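Local structure of competence damage-inducible protein A (Klebsiella pneumoniae subsp. pneumoniae MGH 78578, 5V01) at residues A126-F131 with T141-F146; T34-C39 with A108-G113; E17-V22 with A46-Q51. The protein is of unknown function but belongs to the CinA family, some members of which deamidate nicotinamide mononucleotide. All coordinates share one frame; numbering follows the deposited sequence. Where two conformers were deposited one is given.

How the interactions relate
Interactions 1 and 2 belong to the same mixed sheet. Strand 107-113 pairs with strand 33-37 in interaction 2 and has strand 128-135, half of the hairpin of interaction 1, as its neighbour on the other flank. Their centres are 12 Å apart, and they touch where Val129 CG1 meets Val111 CG1 at 3.5 Å and where Trp130 N probably bonds to Ser112 O. Interaction 3 joins two helices beside this sheet and reaches interaction 2 through Leu48 CD1, 3.7 Å from Thr35 CG2. It lies clear of interaction 1, nearest atoms about 11 Å apart. The side chain of Cys39, in interaction 2, is about 9 Å from a bound sodium ion.

Interaction 1 of 3, residues A126-F131 with T141-F146; sequences AGTVWF and TKRMCF
Arg143, in one of its two modelled conformers, lays its aliphatic stem over one face of the Trp130 indole. Its CB sits 3.6 Å from the centroid of the six-membered ring and 10° off the ring normal, a CH-pi contact. With CG anti to the backbone N (chi1 179°) and the chain extended to NE, the guanidinium is carried past the indole, its plane turned 79° from the ring. One guanidinium face then rests on the Thr128 methyl, Arg143 NE to Thr128 CG2 3.4 Å. A water at the edge of both flat groups accepts from Trp130 NE1 at 3.0 Å and weakly from Arg143 NE. Thr128 turns its hydroxyl to Pro125 O.

On the opposite face of this antiparallel hairpin, Phe131 and Phe146 extend to meet each other edge to edge, Phe131 CZ to Phe146 CE2 3.8 Å. Val129 CG2 reaches the Phe146 edge at CD2, while Met144 CG comes obliquely to Phe131 CE1 at 3.7 Å. Tyr160 adds an edge-to-face contact to Phe131. The hydrogen-bonded pairs are Val129 with Met144 and Phe131 with Lys142; Gly127, whose positive phi suits glycine, accepts from Phe146 N. Apolar Val129, Phe131, Met144 and Phe146 thus suit the face turned to helix 150-169, whereas beside helix 89-103 Arg143 offers hydrocarbon to Trp130 and keeps its charged end near water.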
ATOM      1  N   ALA A 126     -21.836  -1.012  -7.667  1.00 34.25           N
ATOM      2  CA  ALA A 126     -20.846  -1.653  -6.802  1.00 31.11           C
ATOM      3  C   ALA A 126     -20.205  -2.800  -7.570  1.00 27.42           C
ATOM      4  O   ALA A 126     -20.883  -3.526  -8.290  1.00 31.20           O
ATOM      5  CB  ALA A 126     -21.492  -2.172  -5.523  1.00 37.39           C
ATOM      6  N   GLY A 127     -18.895  -2.921  -7.444  1.00 25.47           N
ATOM      7  CA  GLY A 127     -18.145  -3.929  -8.170  1.00 24.97           C
ATOM      8  C   GLY A 127     -17.432  -3.400  -9.406  1.00 21.23           C
ATOM      9  O   GLY A 127     -16.607  -4.106  -9.989  1.00 22.73           O
ATOM     10  N   THR A 128     -17.732  -2.167  -9.806  1.00 20.98           N
ATOM     11  CA  THR A 128     -17.086  -1.552 -10.953  1.00 19.96           C
ATOM     12  C   THR A 128     -15.684  -1.085 -10.588  1.00 18.02           C
ATOM     13  O   THR A 128     -15.514  -0.321  -9.647  1.00 18.21           O
ATOM     14  CB  THR A 128     -17.860  -0.335 -11.452  1.00 21.15           C
ATOM     15  OG1 THR A 128     -19.226  -0.691 -11.726  1.00 24.35           O
ATOM     16  CG2 THR A 128     -17.205   0.240 -12.717  1.00 23.40           C
ATOM     17  N   VAL A 129     -14.691  -1.538 -11.351  1.00 17.12           N
ATOM     18  CA  VAL A 129     -13.290  -1.216 -11.080  1.00 14.43           C
ATOM     19  C   VAL A 129     -12.589  -0.846 -12.385  1.00 14.43           C
ATOM     20  O   VAL A 129     -12.696  -1.592 -13.376  1.00 16.18           O
ATOM     21  CB  VAL A 129     -12.542  -2.384 -10.402  1.00 15.46           C
ATOM     22  CG1 VAL A 129     -11.109  -1.964 -10.065  1.00 14.61           C
ATOM     23  CG2 VAL A 129     -13.273  -2.874  -9.156  1.00 17.57           C
ATOM     24  N   TRP A 130     -11.922   0.305 -12.390  1.00 13.74           N
ATOM     25  CA  TRP A 130     -11.063   0.745 -13.473  1.00 13.57           C
ATOM     26  C   TRP A 130      -9.596   0.421 -13.199  1.00 12.66           C
ATOM     27  O   TRP A 130      -9.119   0.561 -12.064  1.00 12.78           O
ATOM     28  CB  TRP A 130     -11.214   2.250 -13.738  1.00 14.05           C
ATOM     29  CG  TRP A 130     -12.367   2.620 -14.628  1.00 15.19           C
ATOM     30  CD1 TRP A 130     -13.608   3.059 -14.240  1.00 16.21           C
ATOM     31  CD2 TRP A 130     -12.370   2.606 -16.052  1.00 16.52           C
ATOM     32  NE1 TRP A 130     -14.389   3.301 -15.340  1.00 17.98           N
ATOM     33  CE2 TRP A 130     -13.655   3.045 -16.470  1.00 16.89           C
ATOM     34  CE3 TRP A 130     -11.416   2.283 -17.021  1.00 16.79           C
ATOM     35  CZ2 TRP A 130     -14.008   3.158 -17.823  1.00 18.94           C
ATOM     36  CZ3 TRP A 130     -11.779   2.382 -18.365  1.00 17.59           C
ATOM     37  CH2 TRP A 130     -13.056   2.826 -18.748  1.00 18.06           C
ATOM     38  N   PHE A 131      -8.906   0.012 -14.250  1.00 12.60           N
ATOM     39  CA  PHE A 131      -7.508  -0.343 -14.231  1.00 12.46           C
ATOM     40  C   PHE A 131      -6.762   0.466 -15.259  1.00 11.83           C
ATOM     41  O   PHE A 131      -7.310   0.682 -16.367  1.00 13.17           O
ATOM     42  CB  PHE A 131      -7.338  -1.827 -14.614  1.00 12.29           C
ATOM     43  CG  PHE A 131      -7.989  -2.782 -13.649  1.00 12.63           C
ATOM     44  CD1 PHE A 131      -9.331  -3.066 -13.744  1.00 13.25           C
ATOM     45  CD2 PHE A 131      -7.244  -3.371 -12.618  1.00 12.70           C
ATOM     46  CE1 PHE A 131      -9.940  -3.915 -12.844  1.00 13.79           C
ATOM     47  CE2 PHE A 131      -7.848  -4.226 -11.718  1.00 12.50           C
ATOM     48  CZ  PHE A 131      -9.189  -4.518 -11.830  1.00 13.84           C
ATOM     49  N   THR A 141      -6.197   1.010 -20.539  1.00 16.10           N
ATOM     50  CA  THR A 141      -7.156   0.969 -19.454  1.00 16.43           C
ATOM     51  C   THR A 141      -8.212  -0.092 -19.689  1.00 16.48           C
ATOM     52  O   THR A 141      -8.440  -0.523 -20.820  1.00 19.33           O
ATOM     53  CB  THR A 141      -7.864   2.321 -19.275  1.00 16.54           C
ATOM     54  OG1 THR A 141      -8.621   2.599 -20.475  1.00 21.79           O
ATOM     55  CG2 THR A 141      -6.851   3.415 -18.987  1.00 18.99           C
ATOM     56  N   LYS A 142      -8.881  -0.482 -18.614  1.00 15.00           N
ATOM     57  CA  LYS A 142      -9.956  -1.467 -18.673  1.00 16.05           C
ATOM     58  C   LYS A 142     -10.914  -1.279 -17.528  1.00 15.80           C
ATOM     59  O   LYS A 142     -10.484  -1.114 -16.385  1.00 15.39           O
ATOM     60  CB  LYS A 142      -9.388  -2.891 -18.601  1.00 17.99           C
ATOM     61  CG  LYS A 142     -10.412  -4.022 -18.613  1.00 20.01           C
ATOM     62  CD  LYS A 142     -10.834  -4.342 -20.031  1.00 24.54           C
ATOM     63  CE  LYS A 142     -11.562  -5.668 -20.111  1.00 28.74           C
ATOM     64  NZ  LYS A 142     -13.030  -5.489 -20.016  1.00 39.79           N
ATOM     65  N   ARG A 143     -12.208  -1.304 -17.833  0.50 16.37           N
ATOM     66  CA  ARG A 143     -13.274  -1.311 -16.834  0.50 17.09           C
ATOM     67  C   ARG A 143     -13.779  -2.731 -16.660  0.50 17.87           C
ATOM     68  O   ARG A 143     -14.092  -3.405 -17.647  0.50 21.70           O
ATOM     69  CB  ARG A 143     -14.425  -0.419 -17.289  0.50 18.26           C
ATOM     70  CG  ARG A 143     -15.609  -0.364 -16.336  0.50 21.32           C
ATOM     71  CD  ARG A 143     -16.745   0.470 -16.926  0.50 24.95           C
ATOM     72  NE  ARG A 143     -17.866   0.644 -16.004  0.50 28.14           N
ATOM     73  CZ  ARG A 143     -18.804  -0.275 -15.774  0.50 29.58           C
ATOM     74  NH1 ARG A 143     -18.755  -1.442 -16.407  0.50 29.67           N
ATOM     75  NH2 ARG A 143     -19.793  -0.029 -14.909  0.50 28.44           N
ATOM     76  N   MET A 144     -13.851  -3.177 -15.407  1.00 17.21           N
ATOM     77  CA  MET A 144     -14.387  -4.506 -15.054  1.00 17.48           C
ATOM     78  C   MET A 144     -15.549  -4.334 -14.083  1.00 20.43           C
ATOM     79  O   MET A 144     -15.624  -3.321 -13.381  1.00 20.77           O
ATOM     80  CB  MET A 144     -13.308  -5.384 -14.402  1.00 18.33           C
ATOM     81  CG  MET A 144     -12.127  -5.720 -15.294  1.00 20.43           C
ATOM     82  SD  MET A 144     -12.595  -6.782 -16.656  1.00 23.77           S
ATOM     83  CE  MET A 144     -12.840  -8.362 -15.842  1.00 27.97           C
ATOM     84  N   CYS A 145     -16.495  -5.277 -14.061  0.50 23.89           N
ATOM     85  CA  CYS A 145     -17.516  -5.314 -12.987  0.50 26.86           C
ATOM     86  C   CYS A 145     -17.502  -6.692 -12.335  0.50 25.84           C
ATOM     87  O   CYS A 145     -17.985  -7.665 -12.910  0.50 32.77           O
ATOM     88  CB  CYS A 145     -18.926  -4.934 -13.476  0.50 30.27           C
ATOM     89  SG  CYS A 145     -20.044  -4.303 -12.174  0.50 35.03           S
ATOM     90  N   PHE A 146     -16.954  -6.749 -11.122  1.00 23.09           N
ATOM     91  CA  PHE A 146     -16.762  -7.986 -10.357  1.00 22.78           C
ATOM     92  C   PHE A 146     -17.927  -8.227  -9.425  1.00 26.26           C
ATOM     93  O   PHE A 146     -18.491  -7.283  -8.857  1.00 28.60           O
ATOM     94  CB  PHE A 146     -15.492  -7.895  -9.511  1.00 22.35           C
ATOM     95  CG  PHE A 146     -14.238  -7.702 -10.309  1.00 19.69           C
ATOM     96  CD1 PHE A 146     -13.722  -8.722 -11.095  1.00 19.99           C
ATOM     97  CD2 PHE A 146     -13.557  -6.504 -10.253  1.00 17.58           C
ATOM     98  CE1 PHE A 146     -12.552  -8.538 -11.820  1.00 19.45           C
ATOM     99  CE2 PHE A 146     -12.392  -6.309 -10.973  1.00 18.00           C
ATOM    100  CZ  PHE A 146     -11.880  -7.331 -11.758  1.00 16.99           C
TER
HETATM  101  O   HOH W   1     -17.287   3.859 -15.207  1.00 29.45           O

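Interaction 2 of 3, residues T34-C39 with A108-G113; sequences TTAESC and AIAVSG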
ATOM      1  N   THR A  34       5.576  -0.137 -10.172  1.00 10.86           N
ATOM      2  CA  THR A  34       5.044   0.667  -9.058  1.00 10.32           C
ATOM      3  C   THR A  34       3.520   0.616  -9.133  1.00  9.54           C
ATOM      4  O   THR A  34       2.943   0.297 -10.183  1.00 11.15           O
ATOM      5  CB  THR A  34       5.563   2.097  -9.115  1.00 10.94           C
ATOM      6  OG1 THR A  34       5.204   2.780  -7.940  1.00 12.47           O
ATOM      7  CG2 THR A  34       5.040   2.859 -10.286  1.00 11.51           C
ATOM      8  N   THR A  35       2.873   0.894  -8.006  1.00  9.50           N
ATOM      9  CA  THR A  35       1.423   0.765  -7.902  1.00  9.87           C
ATOM     10  C   THR A  35       0.775   1.919  -7.177  1.00  9.84           C
ATOM     11  O   THR A  35       1.337   2.461  -6.210  1.00  9.52           O
ATOM     12  CB  THR A  35       1.013  -0.541  -7.193  1.00 10.78           C
ATOM     13  OG1 THR A  35       1.563  -0.595  -5.873  1.00 11.66           O
ATOM     14  CG2 THR A  35       1.410  -1.750  -7.984  1.00 11.17           C
ATOM     15  N   ALA A  36      -0.442   2.246  -7.609  1.00  9.37           N
ATOM     16  CA  ALA A  36      -1.290   3.237  -6.934  1.00  9.58           C
ATOM     17  C   ALA A  36      -2.680   2.634  -6.794  1.00  9.73           C
ATOM     18  O   ALA A  36      -3.281   2.207  -7.773  1.00 11.55           O
ATOM     19  CB  ALA A  36      -1.357   4.548  -7.715  1.00 10.77           C
ATOM     20  N   GLU A  37      -3.187   2.598  -5.567  1.00  9.44           N
ATOM     21  CA  GLU A  37      -4.446   1.945  -5.248  1.00  9.99           C
ATOM     22  C   GLU A  37      -5.365   2.867  -4.495  1.00 10.37           C
ATOM     23  O   GLU A  37      -4.926   3.792  -3.813  1.00 11.93           O
ATOM     24  CB  GLU A  37      -4.149   0.746  -4.327  1.00 11.28           C
ATOM     25  CG  GLU A  37      -3.327  -0.349  -4.963  1.00 11.31           C
ATOM     26  CD  GLU A  37      -3.023  -1.457  -3.965  1.00 10.64           C
ATOM     27  OE1 GLU A  37      -3.956  -2.213  -3.595  1.00 10.29           O
ATOM     28  OE2 GLU A  37      -1.847  -1.579  -3.588  1.00 11.14           O
ATOM     29  N   SER A  38      -6.646   2.575  -4.593  1.00 13.07           N
ATOM     30  CA  SER A  38      -7.662   3.225  -3.793  1.00 13.86           C
ATOM     31  C   SER A  38      -8.481   2.118  -3.106  1.00 13.88           C
ATOM     32  O   SER A  38      -8.086   1.642  -2.043  1.00 14.22           O
ATOM     33  CB  SER A  38      -8.445   4.189  -4.677  1.00 16.40           C
ATOM     34  OG  SER A  38      -9.414   4.907  -3.944  1.00 19.11           O
ATOM     35  N   CYS A  39      -9.541   1.632  -3.752  1.00 14.94           N
ATOM     36  CA  CYS A  39     -10.422   0.618  -3.171  1.00 16.14           C
ATOM     37  C   CYS A  39      -9.717  -0.679  -2.778  1.00 13.83           C
ATOM     38  O   CYS A  39     -10.124  -1.328  -1.813  1.00 17.10           O
ATOM     39  CB  CYS A  39     -11.594   0.280  -4.106  1.00 20.02           C
ATOM     40  SG  CYS A  39     -11.153  -0.464  -5.695  1.00 22.57           S
ATOM     41  N   ALA A 108       3.627   1.241 -14.278  1.00 12.45           N
ATOM     42  CA  ALA A 108       2.735   1.631 -13.177  1.00 11.12           C
ATOM     43  C   ALA A 108       1.371   0.988 -13.399  1.00 11.99           C
ATOM     44  O   ALA A 108       0.848   0.972 -14.511  1.00 14.29           O
ATOM     45  CB  ALA A 108       2.596   3.156 -13.090  1.00 12.63           C
ATOM     46  N   ILE A 109       0.811   0.444 -12.336  1.00 10.53           N
ATOM     47  CA  ILE A 109      -0.588   0.025 -12.305  1.00 10.43           C
ATOM     48  C   ILE A 109      -1.337   0.936 -11.371  1.00 10.25           C
ATOM     49  O   ILE A 109      -0.886   1.155 -10.235  1.00 11.42           O
ATOM     50  CB  ILE A 109      -0.757  -1.428 -11.869  1.00 11.84           C
ATOM     51  CG1 ILE A 109       0.000  -2.350 -12.821  1.00 13.47           C
ATOM     52  CG2 ILE A 109      -2.225  -1.774 -11.791  1.00 13.50           C
ATOM     53  CD1 ILE A 109       0.025  -3.797 -12.421  1.00 15.04           C
ATOM     54  N   ALA A 110      -2.470   1.456 -11.848  1.00 10.57           N
ATOM     55  CA  ALA A 110      -3.440   2.138 -10.990  1.00 10.98           C
ATOM     56  C   ALA A 110      -4.761   1.402 -11.027  1.00 10.62           C
ATOM     57  O   ALA A 110      -5.162   0.934 -12.075  1.00 12.13           O
ATOM     58  CB  ALA A 110      -3.626   3.593 -11.398  1.00 12.30           C
ATOM     59  N   VAL A 111      -5.426   1.346  -9.884  1.00 10.39           N
ATOM     60  CA  VAL A 111      -6.705   0.659  -9.724  1.00 10.43           C
ATOM     61  C   VAL A 111      -7.611   1.585  -8.915  1.00 11.45           C
ATOM     62  O   VAL A 111      -7.231   2.038  -7.857  1.00 11.90           O
ATOM     63  CB  VAL A 111      -6.545  -0.684  -8.998  1.00 11.79           C
ATOM     64  CG1 VAL A 111      -7.872  -1.416  -8.940  1.00 13.15           C
ATOM     65  CG2 VAL A 111      -5.490  -1.549  -9.660  1.00 13.41           C
ATOM     66  N   SER A 112      -8.809   1.833  -9.412  1.00 11.36           N
ATOM     67  CA  SER A 112      -9.796   2.652  -8.708  1.00 12.73           C
ATOM     68  C   SER A 112     -11.181   2.128  -8.989  1.00 13.54           C
ATOM     69  O   SER A 112     -11.560   2.012 -10.157  1.00 15.79           O
ATOM     70  CB  SER A 112      -9.671   4.104  -9.137  1.00 13.42           C
ATOM     71  OG  SER A 112     -10.521   4.931  -8.370  1.00 17.29           O
ATOM     72  N   GLY A 113     -11.948   1.839  -7.946  1.00 14.07           N
ATOM     73  CA  GLY A 113     -13.262   1.254  -8.105  1.00 15.53           C
ATOM     74  C   GLY A 113     -14.147   1.435  -6.897  1.00 15.68           C
ATOM     75  O   GLY A 113     -13.786   2.109  -5.923  1.00 17.80           O
TER
HETATM   76  O   HOH W   2      -7.459   0.188  -5.825  1.00 17.89           O
HETATM   77  O   HOH W   3     -11.156   5.548  -6.031  1.00 35.20           O
HETATM   78  O   HOH W   4     -11.310   3.348  -5.531  1.00 24.14           O
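Thr34 to Glu37 and Ala108 to Val111 run side by side as parallel strands, 11° apart in direction, in the middle of a five-stranded mixed sheet flanked by helices, the core of an alpha/beta sandwich. Backbone bonds zigzag between them in the usual parallel way: Ile109 donates to Thr34 O and, through its own carbonyl, accepts from Ala36 N at 2.9 Å, after which Val111 N gives to Ala36 O at 3.1 Å. The next rung, Ser38 N to Val111 O, is weak at 3.4 Å, because the chain is leaving the sheet. The CA-H groups of Ala108, Thr35 and Ala110 make additional, longer CA-H···O contacts to Thr34 O, Ile109 O and Ala36 O.

Apolar contacts are modest and small residues dominate. The Thr34 methyl, CG2, meets Ala108 CB at 3.7 Å, and Ala36 faces Ala110. Ala110, being small, lets Met95 of helix 89-103 pack close to the sheet. On the other face Thr35 packs on Leu44, Ala45 and Leu48 of helix 43-50, Ile109 on Leu44, and Val111 beside Val129 and Phe131. The threonine hydroxyls turn to the strand 58-64 side, Thr34 to Thr60 O and Thr35 to Tyr58 OH, while the Glu37 carboxylate accepts from Thr40 OG1 and the N-H groups of Leu44 and Ala45.

Where the strands part, water takes over. One molecule accepts from Ser38 N and donates to Val111 O, both at 2.8 Å, bridging the widening gap; another accepts from Gly113 N. Finally, with SG lodged between its backbone N and carbonyl carbon (chi1 63°), Cys39 leans onto a glycine that has no side chain in the way, Cys39 SG lying 3.3 Å from Gly113 N.

Interaction 3 of 3, residues E17-V22 with A46-Q51; sequences ELTAEV and AALCAQ
The Gln51 carboxamide turns one flat face onto the peptide group joining Thr19 to Ala20, the two planes being only about 15° from parallel. Gln51 OE1 lies over that peptide, 3.1 Å from Ala20 N, but above its plane, where the N-H cannot point at it; the pair is therefore close without being hydrogen-bonded. Gln51, just beyond the C-terminal end of helix 43-50, has CG anti to its backbone N (chi1 -176°), which sends the chain away from that end, and a bend at chi2 (51°) lays the amide flat over helix 15-29. Gln51 also touches His16, Ala23 and Phe57.

Thr19 and Gln51 lie alongside, pointing opposite ways. In one of its two modelled conformers Thr19 sets its methyl, CG2, against Gln51 CB and 3.5 Å from Ala47 O, while OG1 bonds to Thr15 O one turn earlier. In this conformer threonine suits the place, burying a methyl and satisfying its hydroxyl within its own helix. Ala47 is small enough for Thr19 to come close.

Leu162 of helix 150-169 packs on both Thr19 and Leu48, closing a three-helix junction. Leu48 also rests on Leu33 and Thr35 of strand 33-37, and Ala46 and Cys49 meet Asn43 and Phe65 of the second subunit.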
ATOM      1  N   GLU A  17       1.039 -17.301  -7.306  1.00 13.73           N
ATOM      2  CA  GLU A  17       1.531 -17.877  -8.545  1.00 14.44           C
ATOM      3  C   GLU A  17       1.716 -16.791  -9.620  1.00 13.39           C
ATOM      4  O   GLU A  17       2.705 -16.762 -10.346  1.00 14.70           O
ATOM      5  CB  GLU A  17       0.541 -18.936  -8.977  1.00 15.06           C
ATOM      6  CG  GLU A  17       1.045 -19.894 -10.023  1.00 15.24           C
ATOM      7  CD  GLU A  17       0.068 -21.010 -10.296  1.00 14.66           C
ATOM      8  OE1 GLU A  17       0.348 -21.743 -11.255  1.00 16.53           O
ATOM      9  OE2 GLU A  17      -0.964 -21.161  -9.588  1.00 19.32           O
ATOM     10  N   LEU A  18       0.781 -15.840  -9.679  1.00 12.26           N
ATOM     11  CA  LEU A  18       0.879 -14.730 -10.627  1.00 12.24           C
ATOM     12  C   LEU A  18       2.028 -13.802 -10.302  1.00 12.21           C
ATOM     13  O   LEU A  18       2.768 -13.361 -11.190  1.00 14.13           O
ATOM     14  CB  LEU A  18      -0.417 -13.943 -10.659  1.00 13.37           C
ATOM     15  CG  LEU A  18      -1.599 -14.614 -11.350  1.00 15.10           C
ATOM     16  CD1 LEU A  18      -2.863 -13.814 -11.054  1.00 15.48           C
ATOM     17  CD2 LEU A  18      -1.386 -14.778 -12.855  1.00 17.37           C
ATOM     18  N   THR A  19       2.174 -13.523  -9.015  0.50 13.03           N
ATOM     19  CA  THR A  19       3.227 -12.664  -8.575  0.50 14.78           C
ATOM     20  C   THR A  19       4.625 -13.246  -8.894  0.50 13.97           C
ATOM     21  O   THR A  19       5.553 -12.504  -9.244  0.50 14.57           O
ATOM     22  CB  THR A  19       3.059 -12.374  -7.086  0.50 17.81           C
ATOM     23  OG1 THR A  19       1.778 -11.762  -6.832  0.50 17.75           O
ATOM     24  CG2 THR A  19       4.071 -11.436  -6.715  0.50 21.74           C
ATOM     25  N   ALA A  20       4.753 -14.570  -8.818  1.00 13.25           N
ATOM     26  CA  ALA A  20       6.001 -15.273  -9.181  1.00 14.70           C
ATOM     27  C   ALA A  20       6.329 -15.083 -10.662  1.00 14.58           C
ATOM     28  O   ALA A  20       7.480 -14.812 -11.040  1.00 14.68           O
ATOM     29  CB  ALA A  20       5.924 -16.738  -8.832  1.00 15.52           C
ATOM     30  N   GLU A  21       5.303 -15.229 -11.500  1.00 13.84           N
ATOM     31  CA  GLU A  21       5.493 -15.102 -12.935  1.00 14.75           C
ATOM     32  C   GLU A  21       5.841 -13.657 -13.300  1.00 14.49           C
ATOM     33  O   GLU A  21       6.729 -13.388 -14.127  1.00 16.43           O
ATOM     34  CB  GLU A  21       4.227 -15.573 -13.640  1.00 17.49           C
ATOM     35  CG  GLU A  21       4.298 -15.598 -15.139  1.00 19.92           C
ATOM     36  CD  GLU A  21       3.029 -16.153 -15.763  1.00 22.01           C
ATOM     37  OE1 GLU A  21       2.112 -16.602 -15.040  1.00 22.91           O
ATOM     38  OE2 GLU A  21       2.944 -16.085 -16.994  1.00 31.47           O
ATOM     39  N   VAL A  22       5.144 -12.716 -12.655  1.00 13.27           N
ATOM     40  CA  VAL A  22       5.410 -11.286 -12.880  1.00 13.48           C
ATOM     41  C   VAL A  22       6.834 -10.899 -12.466  1.00 13.27           C
ATOM     42  O   VAL A  22       7.551 -10.245 -13.203  1.00 14.36           O
ATOM     43  CB  VAL A  22       4.382 -10.410 -12.135  1.00 14.30           C
ATOM     44  CG1 VAL A  22       4.831  -8.954 -11.977  1.00 15.16           C
ATOM     45  CG2 VAL A  22       3.030 -10.489 -12.844  1.00 14.96           C
ATOM     46  N   ALA A  46       0.659  -5.485  -1.406  1.00  9.47           N
ATOM     47  CA  ALA A  46       0.932  -6.569  -0.464  1.00 10.70           C
ATOM     48  C   ALA A  46       1.259  -7.868  -1.202  1.00 11.01           C
ATOM     49  O   ALA A  46       2.137  -8.612  -0.785  1.00 12.91           O
ATOM     50  CB  ALA A  46      -0.225  -6.766   0.497  1.00 12.40           C
ATOM     51  N   ALA A  47       0.569  -8.122  -2.305  1.00 10.92           N
ATOM     52  CA  ALA A  47       0.892  -9.280  -3.120  1.00 11.60           C
ATOM     53  C   ALA A  47       2.317  -9.215  -3.652  1.00 11.87           C
ATOM     54  O   ALA A  47       3.076 -10.196  -3.626  1.00 13.64           O
ATOM     55  CB  ALA A  47      -0.102  -9.423  -4.253  1.00 13.37           C
ATOM     56  N   LEU A  48       2.663  -8.052  -4.177  1.00 11.53           N
ATOM     57  CA  LEU A  48       4.005  -7.857  -4.734  1.00 12.81           C
ATOM     58  C   LEU A  48       5.123  -7.932  -3.688  1.00 13.87           C
ATOM     59  O   LEU A  48       6.251  -8.375  -3.989  1.00 14.56           O
ATOM     60  CB  LEU A  48       4.070  -6.545  -5.528  1.00 12.68           C
ATOM     61  CG  LEU A  48       3.141  -6.546  -6.738  1.00 13.40           C
ATOM     62  CD1 LEU A  48       2.771  -5.128  -7.163  1.00 13.86           C
ATOM     63  CD2 LEU A  48       3.708  -7.352  -7.893  1.00 13.36           C
ATOM     64  N   CYS A  49       4.827  -7.468  -2.476  1.00 13.38           N
ATOM     65  CA  CYS A  49       5.784  -7.528  -1.374  1.00 14.06           C
ATOM     66  C   CYS A  49       5.851  -8.897  -0.701  1.00 13.49           C
ATOM     67  O   CYS A  49       6.837  -9.203  -0.052  1.00 15.96           O
ATOM     68  CB  CYS A  49       5.509  -6.427  -0.359  1.00 13.62           C
ATOM     69  SG  CYS A  49       5.793  -4.762  -1.022  1.00 16.10           S
ATOM     70  N   ALA A  50       4.820  -9.713  -0.853  1.00 14.80           N
ATOM     71  CA  ALA A  50       4.861 -11.081  -0.324  1.00 14.89           C
ATOM     72  C   ALA A  50       5.790 -11.907  -1.190  1.00 16.11           C
ATOM     73  O   ALA A  50       6.395 -12.822  -0.732  1.00 19.65           O
ATOM     74  CB  ALA A  50       3.487 -11.682  -0.271  1.00 16.92           C
ATOM     75  N   GLN A  51       5.887 -11.557  -2.467  1.00 16.77           N
ATOM     76  CA  GLN A  51       6.804 -12.231  -3.405  1.00 19.40           C
ATOM     77  C   GLN A  51       8.270 -12.110  -2.935  1.00 21.75           C
ATOM     78  O   GLN A  51       8.675 -11.044  -2.504  1.00 26.55           O
ATOM     79  CB  GLN A  51       6.633 -11.529  -4.766  1.00 22.14           C
ATOM     80  CG  GLN A  51       7.382 -12.067  -5.943  1.00 21.18           C
ATOM     81  CD  GLN A  51       7.192 -13.541  -6.141  1.00 19.64           C
ATOM     82  OE1 GLN A  51       6.070 -14.066  -6.049  1.00 20.04           O
ATOM     83  NE2 GLN A  51       8.301 -14.234  -6.381  1.00 23.68           N
TER